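PDB 6LD8: cystathionine gamma-synthase from Xanthomonas oryzae pv. oryzae, which binds pyridoxal 5'-phosphate and probably makes cystathionine, and may also cleave it. Local coordinates for residues Pro36-Ser41 against Ser245-Phe250; Gly102-Val107 against Ala129-Asp134; Glu336-Val341 against Leu370-Ile375. The protein carries 1 engineered substitution. One frame throughout, in Å; residues are numbered along the deposited sequence.

Contact 1. Residues Pro36-Ser41 against Ser245-Phe250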
ATOM      1  N   PRO A  36      -2.245 -13.061  -4.507  1.00 29.63           N
ATOM      2  CA  PRO A  36      -2.467 -12.460  -5.832  1.00 34.93           C
ATOM      3  C   PRO A  36      -1.770 -11.094  -5.973  1.00 27.97           C
ATOM      4  O   PRO A  36      -1.763 -10.316  -5.040  1.00 24.76           O
ATOM      5  CB  PRO A  36      -3.991 -12.323  -5.848  1.00 32.99           C
ATOM      6  CG  PRO A  36      -4.304 -11.999  -4.380  1.00 35.93           C
ATOM      7  CD  PRO A  36      -3.378 -12.903  -3.583  1.00 33.94           C
ATOM      8  N   PRO A  37      -1.092 -10.772  -7.084  1.00 27.94           N
ATOM      9  CA  PRO A  37      -0.535  -9.424  -7.270  1.00 31.62           C
ATOM     10  C   PRO A  37      -1.586  -8.303  -7.249  1.00 29.87           C
ATOM     11  O   PRO A  37      -2.714  -8.521  -7.682  1.00 34.43           O
ATOM     12  CB  PRO A  37       0.132  -9.521  -8.649  1.00 33.17           C
ATOM     13  CG  PRO A  37       0.518 -10.994  -8.725  1.00 37.61           C
ATOM     14  CD  PRO A  37      -0.727 -11.680  -8.178  1.00 33.43           C
ATOM     15  N   ILE A  38      -1.225  -7.142  -6.694  1.00 24.02           N
ATOM     16  CA  ILE A  38      -2.058  -5.911  -6.715  1.00 21.87           C
ATOM     17  C   ILE A  38      -1.905  -5.226  -8.093  1.00 25.00           C
ATOM     18  O   ILE A  38      -0.823  -4.693  -8.419  1.00 23.96           O
ATOM     19  CB  ILE A  38      -1.694  -4.991  -5.556  1.00 21.68           C
ATOM     20  CG1 ILE A  38      -1.498  -5.758  -4.247  1.00 22.46           C
ATOM     21  CG2 ILE A  38      -2.740  -3.924  -5.385  1.00 20.13           C
ATOM     22  CD1 ILE A  38      -1.262  -4.851  -3.025  1.00 23.63           C
ATOM     23  N   VAL A  39      -2.951  -5.271  -8.924  1.00 22.66           N
ATOM     24  CA  VAL A  39      -3.014  -4.515 -10.211  1.00 21.23           C
ATOM     25  C   VAL A  39      -3.599  -3.122  -9.956  1.00 20.46           C
ATOM     26  O   VAL A  39      -4.841  -2.915 -10.023  1.00 21.94           O
ATOM     27  CB  VAL A  39      -3.795  -5.336 -11.229  1.00 21.73           C
ATOM     28  CG1 VAL A  39      -3.737  -4.737 -12.613  1.00 24.42           C
ATOM     29  CG2 VAL A  39      -3.255  -6.753 -11.249  1.00 22.96           C
ATOM     30  N   LEU A  40      -2.730  -2.191  -9.588  1.00 21.67           N
ATOM     31  CA  LEU A  40      -3.105  -0.772  -9.411  1.00 23.03           C
ATOM     32  C   LEU A  40      -3.379  -0.123 -10.786  1.00 24.68           C
ATOM     33  O   LEU A  40      -4.174   0.840 -10.784  1.00 27.25           O
ATOM     34  CB  LEU A  40      -1.990  -0.016  -8.682  1.00 22.99           C
ATOM     35  CG  LEU A  40      -1.716  -0.386  -7.225  1.00 25.59           C
ATOM     36  CD1 LEU A  40      -0.743   0.610  -6.590  1.00 27.92           C
ATOM     37  CD2 LEU A  40      -2.989  -0.477  -6.393  1.00 26.06           C
ATOM     38  N   SER A  41      -2.785  -0.624 -11.889  1.00 21.92           N
ATOM     39  CA  SER A  41      -2.783   0.043 -13.212  1.00 23.95           C
ATOM     40  C   SER A  41      -4.157   0.648 -13.554  1.00 22.48           C
ATOM     41  O   SER A  41      -5.173  -0.083 -13.577  1.00 20.92           O
ATOM     42  CB  SER A  41      -2.308  -0.850 -14.319  1.00 23.20           C
ATOM     43  OG  SER A  41      -1.947  -0.066 -15.494  1.00 24.86           O
ATOM     44  N   SER A 245     -11.312   1.068  -5.550  1.00 24.46           N
ATOM     45  CA  SER A 245      -9.835   1.037  -5.650  1.00 26.83           C
ATOM     46  C   SER A 245      -9.330  -0.400  -5.577  1.00 24.45           C
ATOM     47  O   SER A 245      -9.674  -1.153  -4.683  1.00 21.84           O
ATOM     48  CB  SER A 245      -9.333   1.894  -4.551  1.00 26.61           C
ATOM     49  OG  SER A 245      -8.208   1.349  -3.965  1.00 33.19           O
ATOM     50  N   PRO A 246      -8.515  -0.815  -6.556  1.00 23.71           N
ATOM     51  CA  PRO A 246      -7.813  -2.087  -6.509  1.00 23.40           C
ATOM     52  C   PRO A 246      -7.063  -2.336  -5.196  1.00 22.95           C
ATOM     53  O   PRO A 246      -7.049  -3.475  -4.727  1.00 24.33           O
ATOM     54  CB  PRO A 246      -6.849  -1.963  -7.690  1.00 23.63           C
ATOM     55  CG  PRO A 246      -7.637  -1.126  -8.665  1.00 24.12           C
ATOM     56  CD  PRO A 246      -8.192  -0.049  -7.766  1.00 25.19           C
ATOM     57  N   PHE A 247      -6.447  -1.321  -4.605  1.00 18.99           N
ATOM     58  CA  PHE A 247      -5.721  -1.542  -3.336  1.00 19.78           C
ATOM     59  C   PHE A 247      -6.709  -1.958  -2.223  1.00 20.87           C
ATOM     60  O   PHE A 247      -6.402  -2.866  -1.444  1.00 20.56           O
ATOM     61  CB  PHE A 247      -4.929  -0.306  -2.943  1.00 20.37           C
ATOM     62  CG  PHE A 247      -4.212  -0.444  -1.640  1.00 20.21           C
ATOM     63  CD1 PHE A 247      -2.996  -1.102  -1.571  1.00 21.72           C
ATOM     64  CD2 PHE A 247      -4.805  -0.014  -0.472  1.00 21.51           C
ATOM     65  CE1 PHE A 247      -2.362  -1.254  -0.346  1.00 22.13           C
ATOM     66  CE2 PHE A 247      -4.156  -0.157   0.749  1.00 24.71           C
ATOM     67  CZ  PHE A 247      -2.930  -0.779   0.807  1.00 21.46           C
ATOM     68  N   ASP A 248      -7.823  -1.252  -2.090  1.00 20.14           N
ATOM     69  CA  ASP A 248      -8.883  -1.565  -1.104  1.00 22.43           C
ATOM     70  C   ASP A 248      -9.415  -2.989  -1.338  1.00 21.51           C
ATOM     71  O   ASP A 248      -9.693  -3.726  -0.349  1.00 18.94           O
ATOM     72  CB  ASP A 248     -10.007  -0.546  -1.176  1.00 23.46           C
ATOM     73  CG  ASP A 248      -9.647   0.763  -0.496  1.00 28.08           C
ATOM     74  OD1 ASP A 248      -8.438   0.895  -0.164  1.00 32.33           O
ATOM     75  OD2 ASP A 248     -10.600   1.614  -0.241  1.00 34.63           O
ATOM     76  N   ALA A 249      -9.492  -3.415  -2.583  1.00 18.54           N
ATOM     77  CA  ALA A 249      -9.997  -4.763  -2.861  1.00 19.38           C
ATOM     78  C   ALA A 249      -8.952  -5.809  -2.429  1.00 19.47           C
ATOM     79  O   ALA A 249      -9.321  -6.885  -2.005  1.00 18.89           O
ATOM     80  CB  ALA A 249     -10.324  -4.870  -4.305  1.00 19.22           C
ATOM     81  N   PHE A 250      -7.678  -5.522  -2.604  1.00 18.46           N
ATOM     82  CA  PHE A 250      -6.571  -6.331  -2.075  1.00 19.58           C
ATOM     83  C   PHE A 250      -6.760  -6.499  -0.556  1.00 20.22           C
ATOM     84  O   PHE A 250      -6.626  -7.604  -0.070  1.00 18.66           O
ATOM     85  CB  PHE A 250      -5.224  -5.666  -2.367  1.00 21.47           C
ATOM     86  CG  PHE A 250      -4.112  -6.215  -1.539  1.00 20.14           C
ATOM     87  CD1 PHE A 250      -3.647  -7.494  -1.767  1.00 22.47           C
ATOM     88  CD2 PHE A 250      -3.620  -5.505  -0.477  1.00 22.85           C
ATOM     89  CE1 PHE A 250      -2.651  -8.022  -0.973  1.00 22.28           C
ATOM     90  CE2 PHE A 250      -2.622  -6.046   0.319  1.00 23.96           C
ATOM     91  CZ  PHE A 250      -2.186  -7.325   0.108  1.00 21.04           C
TER
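The ring of Phe250 takes Ile38 onto one face: CD1 of Ile38 sits 3.5 Å from the centroid of the Phe250 ring and only 14° off the ring normal, a CH-pi contact placed almost over the centre. CG1 of Ile38 follows it down to CD1 of Phe250 at 3.7 Å. In the plane of the same ring, at its edge, lies the carbonyl O of Phe247. The Phe247 ring meets Ile38 CD1 less closely and at an oblique angle, and it stacks on Phe247 of the third subunit. Ile38 reaches between the two rings because its CG1 is turned beside the backbone N (chi1 -43°), which leaves CG2 facing the backbone of Phe247.

This is the docking of an irregular N-terminal segment onto the first turn of helix 246-256 in a tetrameric enzyme. Ser245 is the N-cap of that helix: its OG accepts from Asp248 N at 3.2 Å in a nearly straight bond.

Beyond the rings, Leu40 runs alongside Phe247, both side chains pointing the same way, with CD2 of Leu40 4.0 Å from CB of Phe247. Pro246 closes the far end, its CB 3.2 Å from Val39 O, a carbonyl that also accepts from Asn62 ND2. Leu40 of the second subunit packs against Ile38 and Phe250, while Leu251 of the third subunit meets Leu40 of this chain.

Contact 2. Residues Gly102-Val107 against Ala129-Asp134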
ATOM      1  N   GLY A 102     -41.295   7.669 -11.329  1.00 40.88           N
ATOM      2  CA  GLY A 102     -42.558   6.921 -11.444  1.00 45.57           C
ATOM      3  C   GLY A 102     -42.512   5.557 -10.770  1.00 46.08           C
ATOM      4  O   GLY A 102     -43.604   5.074 -10.463  1.00 43.32           O
ATOM      5  N   ASP A 103     -41.327   4.951 -10.533  1.00 47.62           N
ATOM      6  CA  ASP A 103     -41.196   3.677  -9.759  1.00 38.79           C
ATOM      7  C   ASP A 103     -41.361   3.939  -8.257  1.00 32.75           C
ATOM      8  O   ASP A 103     -41.085   5.084  -7.775  1.00 30.32           O
ATOM      9  CB  ASP A 103     -39.893   2.943 -10.026  1.00 46.82           C
ATOM     10  CG  ASP A 103     -39.806   2.328 -11.406  1.00 48.11           C
ATOM     11  OD1 ASP A 103     -40.867   2.078 -11.983  1.00 48.40           O
ATOM     12  OD2 ASP A 103     -38.664   2.089 -11.872  1.00 50.79           O
ATOM     13  N   THR A 104     -41.888   2.953  -7.510  1.00 34.49           N
ATOM     14  CA  THR A 104     -41.864   3.089  -6.027  1.00 37.91           C
ATOM     15  C   THR A 104     -40.946   2.027  -5.409  1.00 30.54           C
ATOM     16  O   THR A 104     -40.831   0.900  -5.880  1.00 29.47           O
ATOM     17  CB  THR A 104     -43.257   3.325  -5.404  1.00 41.15           C
ATOM     18  OG1 THR A 104     -43.504   2.442  -4.306  1.00 43.86           O
ATOM     19  CG2 THR A 104     -44.368   3.235  -6.413  1.00 38.97           C
ATOM     20  N   LEU A 105     -40.260   2.467  -4.386  1.00 32.45           N
ATOM     21  CA  LEU A 105     -39.313   1.643  -3.626  1.00 32.49           C
ATOM     22  C   LEU A 105     -39.926   1.467  -2.244  1.00 30.78           C
ATOM     23  O   LEU A 105     -40.331   2.535  -1.630  1.00 27.35           O
ATOM     24  CB  LEU A 105     -37.995   2.408  -3.514  1.00 32.55           C
ATOM     25  CG  LEU A 105     -37.035   1.841  -2.470  1.00 29.47           C
ATOM     26  CD1 LEU A 105     -36.590   0.475  -2.918  1.00 29.72           C
ATOM     27  CD2 LEU A 105     -35.851   2.772  -2.251  1.00 30.51           C
ATOM     28  N   VAL A 106     -39.952   0.222  -1.770  1.00 28.32           N
ATOM     29  CA  VAL A 106     -40.321  -0.066  -0.351  1.00 29.51           C
ATOM     30  C   VAL A 106     -39.040  -0.237   0.455  1.00 24.35           C
ATOM     31  O   VAL A 106     -38.233  -1.072   0.065  1.00 23.46           O
ATOM     32  CB  VAL A 106     -41.196  -1.325  -0.256  1.00 27.91           C
ATOM     33  CG1 VAL A 106     -41.509  -1.641   1.183  1.00 28.03           C
ATOM     34  CG2 VAL A 106     -42.463  -1.141  -1.048  1.00 34.18           C
ATOM     35  N   VAL A 107     -38.904   0.460   1.573  1.00 28.15           N
ATOM     36  CA  VAL A 107     -37.729   0.276   2.474  1.00 29.02           C
ATOM     37  C   VAL A 107     -38.209   0.002   3.897  1.00 31.70           C
ATOM     38  O   VAL A 107     -39.340   0.340   4.264  1.00 27.57           O
ATOM     39  CB  VAL A 107     -36.766   1.477   2.449  1.00 28.78           C
ATOM     40  CG1 VAL A 107     -36.382   1.852   1.020  1.00 29.88           C
ATOM     41  CG2 VAL A 107     -37.322   2.655   3.193  1.00 29.44           C
ATOM     42  N   ALA A 129     -40.733   7.092  -5.910  1.00 30.06           N
ATOM     43  CA  ALA A 129     -41.596   7.261  -4.720  1.00 33.15           C
ATOM     44  C   ALA A 129     -41.142   6.257  -3.665  1.00 27.98           C
ATOM     45  O   ALA A 129     -40.730   5.104  -4.017  1.00 28.69           O
ATOM     46  CB  ALA A 129     -43.056   7.082  -5.068  1.00 32.18           C
ATOM     47  N   LEU A 130     -41.243   6.679  -2.423  1.00 28.04           N
ATOM     48  CA  LEU A 130     -40.685   5.957  -1.253  1.00 32.15           C
ATOM     49  C   LEU A 130     -41.863   5.464  -0.417  1.00 32.33           C
ATOM     50  O   LEU A 130     -42.620   6.347   0.004  1.00 32.53           O
ATOM     51  CB  LEU A 130     -39.882   6.964  -0.420  1.00 33.13           C
ATOM     52  CG  LEU A 130     -38.566   6.493   0.198  1.00 34.87           C
ATOM     53  CD1 LEU A 130     -38.370   7.151   1.553  1.00 34.32           C
ATOM     54  CD2 LEU A 130     -38.449   4.997   0.305  1.00 33.36           C
ATOM     55  N   ILE A 131     -41.967   4.167  -0.130  1.00 33.64           N
ATOM     56  CA  ILE A 131     -42.810   3.677   1.007  1.00 38.16           C
ATOM     57  C   ILE A 131     -41.918   3.107   2.112  1.00 36.58           C
ATOM     58  O   ILE A 131     -41.132   2.220   1.826  1.00 34.75           O
ATOM     59  CB  ILE A 131     -43.866   2.665   0.548  1.00 38.66           C
ATOM     60  CG1 ILE A 131     -44.829   3.309  -0.448  1.00 36.13           C
ATOM     61  CG2 ILE A 131     -44.605   2.120   1.761  1.00 40.69           C
ATOM     62  CD1 ILE A 131     -45.427   2.335  -1.431  1.00 35.42           C
ATOM     63  N   THR A 132     -42.032   3.656   3.320  1.00 43.96           N
ATOM     64  CA  THR A 132     -41.317   3.220   4.546  1.00 46.75           C
ATOM     65  C   THR A 132     -42.301   2.349   5.358  1.00 47.01           C
ATOM     66  O   THR A 132     -43.210   2.917   5.929  1.00 48.98           O
ATOM     67  CB  THR A 132     -40.680   4.433   5.249  1.00 48.87           C
ATOM     68  OG1 THR A 132     -39.595   5.019   4.507  1.00 46.97           O
ATOM     69  CG2 THR A 132     -40.091   4.072   6.594  1.00 53.07           C
ATOM     70  N   ALA A 133     -42.111   1.022   5.343  1.00 43.45           N
ATOM     71  CA  ALA A 133     -42.938  -0.048   5.956  1.00 44.09           C
ATOM     72  C   ALA A 133     -42.186  -0.811   7.060  1.00 48.47           C
ATOM     73  O   ALA A 133     -40.913  -0.862   7.044  1.00 39.13           O
ATOM     74  CB  ALA A 133     -43.311  -1.038   4.896  1.00 46.56           C
ATOM     75  N   ASP A 134     -42.940  -1.481   7.944  1.00 43.73           N
ATOM     76  CA  ASP A 134     -42.381  -2.445   8.923  1.00 37.61           C
ATOM     77  C   ASP A 134     -42.493  -3.812   8.279  1.00 36.64           C
ATOM     78  O   ASP A 134     -43.565  -4.367   8.321  1.00 38.17           O
ATOM     79  CB  ASP A 134     -43.080  -2.401  10.287  1.00 41.02           C
ATOM     80  CG  ASP A 134     -42.461  -3.285  11.369  1.00 40.83           C
ATOM     81  OD1 ASP A 134     -41.808  -4.333  11.000  1.00 34.86           O
ATOM     82  OD2 ASP A 134     -42.656  -2.938  12.576  1.00 36.67           O
TER
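Val107 and Leu130 form the apolar centre on one face of the sheet, their side chains crossing at about a right angle with CG1 of Val107 3.8 Å from CD2 of Leu130. CD2 of Leu105 completes the patch. On the other face Val106 CG1 approaches Ala133 CB at 4.2 Å, and Val106 CG2 lies beside Ile131.

Between the faces run the backbones of two parallel strands, 23° apart in direction, joined by five hydrogen bonds. Leu105 and Val107 each give N and O to the neighbouring strand; Ile131 N reaches Leu105 O at 2.8 Å, and Val107 N reaches Ile131 O at 2.9 Å. Ala129 N to Asp103 O begins the series.

Toward the margins polar groups appear. Thr132 OG1, beside its own backbone N (chi1 -68°), comes to 3.5 Å from CG2 of Val107. Thr104 OG1 touches Ile131 CD1 at 3.5 Å and, though buried here, has no polar partner in the model.

The pair belongs to a beta-alpha-beta crossover: helix 113-124 covers Leu105, Val107 and Leu130, whereas helix 138-146 packs on Val106, Ile131 and Ala133. Strand 151-155 flanks 104-108 on its other side, leaving 129-133 outermost within the chain's seven-stranded sheet.

Contact 3. Residues Glu336-Val341 against Leu370-Ile375. With 0JO (2-{[(E)-{3-hydroxy-2-methyl-5-[(phosphonooxy)methyl]pyridin-4-yl}methylidene]amino}prop-2-enoic acid), chain E; CYS (cysteine), chain F.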
ATOM      1  N   GLU A 336     -18.015   4.731  15.568  1.00 27.54           N
ATOM      2  CA  GLU A 336     -18.960   4.244  14.555  1.00 31.54           C
ATOM      3  C   GLU A 336     -18.354   2.992  13.932  1.00 28.11           C
ATOM      4  O   GLU A 336     -17.177   2.674  14.247  1.00 26.88           O
ATOM      5  CB  GLU A 336     -19.271   5.402  13.600  1.00 35.78           C
ATOM      6  CG  GLU A 336     -20.305   6.365  14.191  1.00 46.83           C
ATOM      7  CD  GLU A 336     -20.371   7.768  13.610  1.00 53.75           C
ATOM      8  OE1 GLU A 336     -21.191   8.572  14.101  1.00 57.58           O
ATOM      9  OE2 GLU A 336     -19.582   8.063  12.693  1.00 57.20           O
ATOM     10  N   SER A 337     -19.132   2.361  13.057  1.00 25.44           N
ATOM     11  CA  SER A 337     -18.802   1.129  12.307  1.00 24.98           C
ATOM     12  C   SER A 337     -18.963  -0.110  13.227  1.00 23.99           C
ATOM     13  O   SER A 337     -19.429   0.000  14.396  1.00 22.77           O
ATOM     14  CB  SER A 337     -17.423   1.240  11.714  1.00 25.90           C
ATOM     15  OG  SER A 337     -17.260   0.374  10.592  1.00 24.60           O
ATOM     16  N   LEU A 338     -18.557  -1.265  12.733  1.00 21.20           N
ATOM     17  CA  LEU A 338     -18.867  -2.574  13.351  1.00 21.73           C
ATOM     18  C   LEU A 338     -18.197  -3.621  12.493  1.00 21.40           C
ATOM     19  O   LEU A 338     -17.790  -3.292  11.344  1.00 24.12           O
ATOM     20  CB  LEU A 338     -20.380  -2.837  13.384  1.00 21.43           C
ATOM     21  CG  LEU A 338     -21.049  -2.816  12.009  1.00 22.62           C
ATOM     22  CD1 LEU A 338     -21.452  -4.207  11.548  1.00 21.66           C
ATOM     23  CD2 LEU A 338     -22.253  -1.876  12.002  1.00 26.78           C
ATOM     24  N   GLY A 339     -18.101  -4.837  13.024  1.00 21.46           N
ATOM     25  CA  GLY A 339     -17.597  -5.976  12.244  1.00 19.97           C
ATOM     26  C   GLY A 339     -16.100  -6.066  12.262  1.00 18.46           C
ATOM     27  O   GLY A 339     -15.564  -6.888  11.492  1.00 20.11           O
ATOM     28  N   GLY A 340     -15.444  -5.234  13.061  1.00 17.67           N
ATOM     29  CA  GLY A 340     -13.989  -5.299  13.186  1.00 18.63           C
ATOM     30  C   GLY A 340     -13.582  -6.343  14.231  1.00 20.55           C
ATOM     31  O   GLY A 340     -14.366  -6.631  15.160  1.00 23.81           O
ATOM     32  N   VAL A 341     -12.335  -6.774  14.157  1.00 20.25           N
ATOM     33  CA  VAL A 341     -11.681  -7.612  15.180  1.00 20.71           C
ATOM     34  C   VAL A 341     -11.694  -6.871  16.509  1.00 22.11           C
ATOM     35  O   VAL A 341     -11.806  -7.520  17.523  1.00 19.17           O
ATOM     36  CB  VAL A 341     -10.275  -8.007  14.713  1.00 21.10           C
ATOM     37  CG1 VAL A 341     -10.367  -8.869  13.497  1.00 19.65           C
ATOM     38  CG2 VAL A 341      -9.350  -6.821  14.480  1.00 22.43           C
ATOM     39  N   LEU A 370     -30.205   3.869  24.108  1.00 47.12           N
ATOM     40  CA  LEU A 370     -29.765   2.610  23.453  1.00 48.43           C
ATOM     41  C   LEU A 370     -28.243   2.663  23.199  1.00 48.37           C
ATOM     42  O   LEU A 370     -27.753   3.660  22.584  1.00 42.69           O
ATOM     43  CB  LEU A 370     -30.537   2.391  22.146  1.00 39.48           C
ATOM     44  CG  LEU A 370     -30.338   1.010  21.528  1.00 36.89           C
ATOM     45  CD1 LEU A 370     -31.041  -0.062  22.340  1.00 33.96           C
ATOM     46  CD2 LEU A 370     -30.743   0.962  20.056  1.00 37.66           C
ATOM     47  N   LEU A 371     -27.553   1.602  23.641  1.00 43.08           N
ATOM     48  CA  LEU A 371     -26.123   1.286  23.366  1.00 36.85           C
ATOM     49  C   LEU A 371     -26.043   0.044  22.470  1.00 33.89           C
ATOM     50  O   LEU A 371     -26.790  -0.923  22.721  1.00 36.08           O
ATOM     51  CB  LEU A 371     -25.408   1.082  24.697  1.00 34.75           C
ATOM     52  CG  LEU A 371     -25.239   2.362  25.519  1.00 35.75           C
ATOM     53  CD1 LEU A 371     -24.667   2.060  26.887  1.00 35.64           C
ATOM     54  CD2 LEU A 371     -24.363   3.387  24.796  1.00 37.07           C
ATOM     55  N   ARG A 372     -25.211   0.118  21.427  1.00 27.59           N
ATOM     56  CA  ARG A 372     -24.949  -0.961  20.455  1.00 25.11           C
ATOM     57  C   ARG A 372     -23.507  -1.444  20.666  1.00 25.57           C
ATOM     58  O   ARG A 372     -22.614  -0.617  20.717  1.00 28.24           O
ATOM     59  CB  ARG A 372     -25.153  -0.428  19.038  1.00 22.14           C
ATOM     60  CG  ARG A 372     -25.155  -1.495  17.970  1.00 26.00           C
ATOM     61  CD  ARG A 372     -25.109  -0.892  16.582  1.00 27.03           C
ATOM     62  NE  ARG A 372     -23.842  -0.242  16.325  1.00 27.89           N
ATOM     63  CZ  ARG A 372     -23.558   0.367  15.179  1.00 33.14           C
ATOM     64  NH1 ARG A 372     -24.491   0.469  14.246  1.00 28.59           N
ATOM     65  NH2 ARG A 372     -22.348   0.876  14.963  1.00 35.79           N
ATOM     66  N   LEU A 373     -23.310  -2.745  20.798  1.00 24.67           N
ATOM     67  CA  LEU A 373     -21.987  -3.385  20.867  1.00 24.35           C
ATOM     68  C   LEU A 373     -21.721  -4.064  19.551  1.00 23.60           C
ATOM     69  O   LEU A 373     -22.594  -4.788  19.063  1.00 22.10           O
ATOM     70  CB  LEU A 373     -21.984  -4.433  21.966  1.00 24.43           C
ATOM     71  CG  LEU A 373     -22.359  -3.919  23.340  1.00 25.35           C
ATOM     72  CD1 LEU A 373     -22.341  -5.066  24.331  1.00 27.00           C
ATOM     73  CD2 LEU A 373     -21.408  -2.838  23.767  1.00 26.39           C
ATOM     74  N   SER A 374     -20.535  -3.824  19.020  1.00 23.43           N
ATOM     75  CA  SER A 374     -19.946  -4.701  18.003  1.00 23.03           C
ATOM     76  C   SER A 374     -18.895  -5.516  18.747  1.00 23.03           C
ATOM     77  O   SER A 374     -17.856  -4.941  19.149  1.00 28.00           O
ATOM     78  CB  SER A 374     -19.393  -3.960  16.815  1.00 22.05           C
ATOM     79  OG  SER A 374     -18.747  -4.875  15.913  1.00 19.19           O
ATOM     80  N   ILE A 375     -19.148  -6.802  18.908  1.00 23.94           N
ATOM     81  CA  ILE A 375     -18.287  -7.662  19.764  1.00 22.14           C
ATOM     82  C   ILE A 375     -17.187  -8.207  18.896  1.00 19.60           C
ATOM     83  O   ILE A 375     -17.478  -8.820  17.865  1.00 19.17           O
ATOM     84  CB  ILE A 375     -19.118  -8.723  20.494  1.00 24.66           C
ATOM     85  CG1 ILE A 375     -19.958  -7.979  21.535  1.00 26.43           C
ATOM     86  CG2 ILE A 375     -18.230  -9.806  21.114  1.00 24.95           C
ATOM     87  CD1 ILE A 375     -21.181  -8.692  21.915  1.00 31.26           C
TER
HETATM   88  O   0JO E 501     -21.889   2.087  12.188  1.00 32.88           O
HETATM   89  C   0JO E 501     -22.743   1.869  11.320  1.00 38.63           C
HETATM   90  OXT 0JO E 501     -23.924   1.568  11.596  1.00 38.49           O
HETATM   91  CA  0JO E 501     -22.401   2.092   9.925  1.00 37.62           C
HETATM   92  CB  0JO E 501     -21.440   3.094   9.579  1.00 32.35           C
HETATM   93  N   0JO E 501     -23.091   1.301   8.988  1.00 37.45           N
HETATM   94  C4A 0JO E 501     -22.938   1.257   7.698  1.00 31.21           C
HETATM   95  C4  0JO E 501     -23.862   0.471   6.864  1.00 28.16           C
HETATM   96  C3  0JO E 501     -24.710  -0.470   7.499  1.00 26.16           C
HETATM   97  O3  0JO E 501     -24.684  -0.659   8.837  1.00 26.21           O
HETATM   98  C2  0JO E 501     -25.606  -1.218   6.740  1.00 25.14           C
HETATM   99  C2A 0JO E 501     -26.510  -2.221   7.392  1.00 24.42           C
HETATM  100  N1  0JO E 501     -25.688  -1.038   5.414  1.00 26.55           N
HETATM  101  C6  0JO E 501     -24.903  -0.130   4.807  1.00 23.81           C
HETATM  102  C5  0JO E 501     -23.974   0.626   5.469  1.00 24.70           C
HETATM  103  C5A 0JO E 501     -23.176   1.635   4.680  1.00 25.66           C
HETATM  104  OP4 0JO E 501     -21.847   1.192   4.300  1.00 25.09           O
HETATM  105  P   0JO E 501     -20.562   2.189   4.223  1.00 23.48           P
HETATM  106  OP3 0JO E 501     -19.468   1.195   3.844  1.00 20.79           O
HETATM  107  OP1 0JO E 501     -20.886   3.140   3.037  1.00 19.88           O
HETATM  108  OP2 0JO E 501     -20.397   2.843   5.549  1.00 17.32           O
HETATM  109  N   CYS F 502     -21.321   9.768  10.344  1.00 55.62           N
HETATM  110  CA  CYS F 502     -21.305   8.725   9.270  1.00 55.28           C
HETATM  111  C   CYS F 502     -22.388   9.076   8.242  1.00 48.54           C
HETATM  112  O   CYS F 502     -22.737   8.331   7.349  1.00 43.62           O
HETATM  113  CB  CYS F 502     -21.392   7.298   9.840  1.00 63.15           C
HETATM  114  SG  CYS F 502     -23.020   6.707  10.394  1.00 66.69           S
HETATM  115  OXT CYS F 502     -22.945  10.168   8.265  1.00 49.00           O
HETATM  116  O   HOH W   1     -19.816   0.901  16.719  1.00 23.52           O
HETATM  117  O   HOH W   2     -15.987  -4.807  16.046  1.00 34.74           O
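Arg372 and Leu338 meet with the leucine laid over the guanidinium: CD2 of Leu338 stands over one face of that flat group, 3.9 Å from Arg372 NH1. The guanidinium turns its NH1 and NH2 toward the carboxylate of the bound 0JO, the aminoacrylate joined to pyridoxal phosphate. NH1 of Arg372 gives a nearly straight bond to 0JO OXT at 2.9 Å, and NH2 binds 0JO O at 3.1 Å, a two-pronged grip that should fix the rotation of the acid group. A bend at chi3 (68°) in an otherwise extended side chain swings the guanidinium to this position. Ser337 N adds a bond to the same 0JO O, and a water that donates to Ser337 O and accepts from Arg372 NH2 links the segments again. CD2 of Leu338 also rests 3.8 Å from the carboxylate carbon C of 0JO, so one branch packs on both arginine and ligand.

Ser374 points its OG away from its backbone N (chi1 176°) and into the loop, where it accepts from Gly339 N at 3.0 Å; a second water joins OG to Gly340 O.

This is the pocket that holds the carboxylate of the bound aminoacrylate. Tyr57 and Arg59 of the third subunit also hydrogen-bond to 0JO, so two chains build the active site. Segment 336-341 connects strands 333-334 and 344-346, and strand 370-374, which supplies Arg372 and Ser374, lies between 344-346 and 310-315 in the same sheet.

How the contacts relate
From the N terminus the chain first lays down 36-41, an extended piece ahead of helix 63-76, which waits more than two hundred residues for its partner, the start of helix 246-256. Inside that long loop contact 2 opens and closes, a short crossover at one border of the seven-stranded sheet; its nearest atoms stay about 25 Å from contact 1. Only after contact 1 has closed does contact 3 begin, in series with both, binding a loop to strand 370-374 of the second, five-stranded sheet. Contacts 1 and 3 both touch the third subunit, whereas contact 2 meets no other chain. None of the three touches another.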